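Local coordinates for ketol-acid reductoisomerase (PDB 4XDY), which catalyses the magnesium-dependent methyl migration and NADH-driven reduction of 2-acetolactate in the biosynthesis of branched-chain amino acids, at residues R15-A20 and K77-H82. Numbering follows the deposited sequence.
Sequences RDKTIA and KGDVVH
Asp79 meets Thr18 where the parallel strands 18-22 and 80-83 begin to pair, and illustrates how a carboxylate can take up a backbone N-H just before two strands join. With CG beside its own backbone N and anti to the carbonyl carbon (chi1 -62°), Asp79 brings OD2 to within 2.8 Å of Thr18 N, in an almost straight bond (174° at the hydrogen) that uses the anti lone pair of OD2. The main chain answers in the other direction: Thr18 O accepts Val80 N at 3.1 Å, in the carbonyl plane, and also Asp79 N at 2.8 Å, tilted from that plane and more bent. With an alanine at Asp79, the amide of Thr18 would probably lose its carboxylate acceptor, and the chain entering strand 18-22 would probably be less firmly held.

Beyond this point ordinary parallel pairing takes over, as Ala20 N donates to Val80 O and Ala20 O receives His82 N. Packing is close here. Ile19 and Val80 lie side by side on one face of the sheet, CD1 of Ile19 resting 3.6 Å from CB of Val80, and helix 165-175 packs against Val80 and His82. On the other face the methyl of Ala20 sits 3.9 Å from CA of Gly78, where a side chain on the glycine would collide with it.

The solvent side is looser: the aliphatic part of Lys17 slants past Asp79, CG to CB 4.0 Å, and its ammonium reaches Asp79 O through a water rather than pairing with the carboxylate. The hydroxyl of Thr18 is hydrogen-bonded to OD1 of Asn41.

Strands 18-22 and 80-83 are adjacent in the parallel sheet of the N-terminal Rossmann domain, flanked by strands 41-50 and 107-110, and strand 18-22 leads into the glycine-rich turn that binds NAD(+).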
ATOM      1  N   ARG A  15      34.485  10.949  -2.891  1.00 36.47           N
ATOM      2  CA  ARG A  15      35.777  10.381  -2.430  1.00 42.78           C
ATOM      3  C   ARG A  15      36.532  11.244  -1.419  1.00 40.92           C
ATOM      4  O   ARG A  15      37.034  10.768  -0.460  1.00 48.73           O
ATOM      5  CB  ARG A  15      36.700  10.107  -3.639  1.00 45.99           C
ATOM      6  N   ASP A  16      36.662  12.518  -1.591  1.00 42.94           N
ATOM      7  CA  ASP A  16      37.410  13.232  -0.532  1.00 52.65           C
ATOM      8  C   ASP A  16      36.485  14.302   0.072  1.00 56.11           C
ATOM      9  O   ASP A  16      36.866  15.460   0.290  1.00 49.10           O
ATOM     10  CB  ASP A  16      38.665  13.838  -1.117  1.00 61.85           C
ATOM     11  CG  ASP A  16      38.427  14.328  -2.514  1.00 68.75           C
ATOM     12  OD1 ASP A  16      37.273  14.763  -2.778  1.00 69.53           O
ATOM     13  OD2 ASP A  16      39.341  14.211  -3.353  1.00 71.04           O
ATOM     14  N   LYS A  17      35.240  13.918   0.316  1.00 41.19           N
ATOM     15  CA  LYS A  17      34.368  14.854   0.974  1.00 41.23           C
ATOM     16  C   LYS A  17      33.800  14.149   2.205  1.00 33.23           C
ATOM     17  O   LYS A  17      33.559  12.943   2.192  1.00 39.18           O
ATOM     18  CB  LYS A  17      33.287  15.336   0.019  1.00 37.12           C
ATOM     19  CG  LYS A  17      33.769  16.525  -0.763  1.00 42.41           C
ATOM     20  CD  LYS A  17      32.804  16.952  -1.809  1.00 39.74           C
ATOM     21  CE  LYS A  17      33.417  18.040  -2.674  1.00 36.12           C
ATOM     22  NZ  LYS A  17      33.437  19.377  -2.060  1.00 35.46           N
ATOM     23  N   THR A  18      33.644  14.937   3.245  1.00 31.86           N
ATOM     24  CA  THR A  18      32.941  14.513   4.449  1.00 28.85           C
ATOM     25  C   THR A  18      31.525  15.149   4.433  1.00 25.41           C
ATOM     26  O   THR A  18      31.372  16.364   4.200  1.00 27.40           O
ATOM     27  CB  THR A  18      33.726  15.008   5.662  1.00 30.78           C
ATOM     28  OG1 THR A  18      34.973  14.293   5.673  1.00 34.74           O
ATOM     29  CG2 THR A  18      32.952  14.746   6.970  1.00 28.91           C
ATOM     30  N   ILE A  19      30.563  14.302   4.693  1.00 27.56           N
ATOM     31  CA  ILE A  19      29.156  14.732   4.828  1.00 26.65           C
ATOM     32  C   ILE A  19      28.808  14.767   6.323  1.00 22.31           C
ATOM     33  O   ILE A  19      28.877  13.698   7.012  1.00 24.68           O
ATOM     34  CB  ILE A  19      28.176  13.724   4.175  1.00 25.94           C
ATOM     35  CG1 ILE A  19      28.634  13.209   2.797  1.00 31.09           C
ATOM     36  CG2 ILE A  19      26.715  14.297   4.234  1.00 26.08           C
ATOM     37  CD1 ILE A  19      28.805  14.288   1.837  1.00 33.43           C
ATOM     38  N   ALA A  20      28.434  15.936   6.788  1.00 23.13           N
ATOM     39  CA  ALA A  20      27.899  16.123   8.137  1.00 24.97           C
ATOM     40  C   ALA A  20      26.380  16.011   8.072  1.00 23.08           C
ATOM     41  O   ALA A  20      25.733  16.877   7.504  1.00 24.86           O
ATOM     42  CB  ALA A  20      28.296  17.462   8.683  1.00 25.16           C
ATOM     43  N   LYS A  77      33.275  20.408  10.424  1.00 26.49           N
ATOM     44  CA  LYS A  77      33.950  19.350   9.827  1.00 31.59           C
ATOM     45  C   LYS A  77      33.383  18.955   8.439  1.00 35.61           C
ATOM     46  O   LYS A  77      34.043  18.338   7.612  1.00 31.72           O
ATOM     47  CB  LYS A  77      33.849  18.205  10.814  1.00 34.06           C
ATOM     48  CG  LYS A  77      34.549  16.981  10.345  1.00 42.05           C
ATOM     49  CD  LYS A  77      35.064  16.089  11.463  1.00 48.00           C
ATOM     50  CE  LYS A  77      35.688  14.866  10.764  1.00 52.93           C
ATOM     51  NZ  LYS A  77      36.485  14.039  11.684  1.00 59.00           N
ATOM     52  N   GLY A  78      32.105  19.223   8.198  1.00 28.92           N
ATOM     53  CA  GLY A  78      31.531  18.729   6.962  1.00 30.13           C
ATOM     54  C   GLY A  78      31.869  19.630   5.774  1.00 28.54           C
ATOM     55  O   GLY A  78      31.747  20.836   5.849  1.00 26.74           O
ATOM     56  N   ASP A  79      32.184  18.987   4.662  1.00 27.92           N
ATOM     57  CA  ASP A  79      32.223  19.680   3.379  1.00 28.10           C
ATOM     58  C   ASP A  79      30.789  19.895   2.849  1.00 28.34           C
ATOM     59  O   ASP A  79      30.523  20.855   2.140  1.00 28.33           O
ATOM     60  CB  ASP A  79      32.992  18.829   2.388  1.00 27.38           C
ATOM     61  CG  ASP A  79      34.439  18.608   2.829  1.00 31.04           C
ATOM     62  OD1 ASP A  79      35.061  19.631   3.078  1.00 28.74           O
ATOM     63  OD2 ASP A  79      34.864  17.452   3.047  1.00 29.34           O
ATOM     64  N   VAL A  80      29.929  18.912   3.160  1.00 25.02           N
ATOM     65  CA  VAL A  80      28.481  18.989   2.906  1.00 25.40           C
ATOM     66  C   VAL A  80      27.802  18.996   4.264  1.00 23.38           C
ATOM     67  O   VAL A  80      28.063  18.140   5.073  1.00 24.55           O
ATOM     68  CB  VAL A  80      27.956  17.818   2.039  1.00 25.15           C
ATOM     69  CG1 VAL A  80      26.453  18.008   1.767  1.00 26.17           C
ATOM     70  CG2 VAL A  80      28.695  17.779   0.717  1.00 24.48           C
ATOM     71  N   VAL A  81      26.983  20.018   4.497  1.00 24.08           N
ATOM     72  CA  VAL A  81      26.245  20.128   5.762  1.00 24.83           C
ATOM     73  C   VAL A  81      24.769  19.815   5.425  1.00 21.68           C
ATOM     74  O   VAL A  81      24.128  20.607   4.774  1.00 20.25           O
ATOM     75  CB  VAL A  81      26.372  21.507   6.363  1.00 26.43           C
ATOM     76  CG1 VAL A  81      25.505  21.653   7.621  1.00 26.38           C
ATOM     77  CG2 VAL A  81      27.836  21.790   6.755  1.00 26.97           C
ATOM     78  N   HIS A  82      24.362  18.605   5.771  1.00 22.37           N
ATOM     79  CA  HIS A  82      23.122  18.059   5.230  1.00 21.81           C
ATOM     80  C   HIS A  82      22.086  18.046   6.362  1.00 20.66           C
ATOM     81  O   HIS A  82      22.237  17.273   7.328  1.00 20.26           O
ATOM     82  CB  HIS A  82      23.401  16.676   4.727  1.00 22.63           C
ATOM     83  CG  HIS A  82      22.239  15.994   4.079  1.00 20.93           C
ATOM     84  ND1 HIS A  82      21.177  16.677   3.553  1.00 22.45           N
ATOM     85  CD2 HIS A  82      22.003  14.690   3.813  1.00 22.70           C
ATOM     86  CE1 HIS A  82      20.333  15.828   2.996  1.00 20.95           C
ATOM     87  NE2 HIS A  82      20.797  14.622   3.158  1.00 20.64           N
TER
HETATM   88  O   HOH W   1      30.976  20.297  -0.927  1.00 31.83           O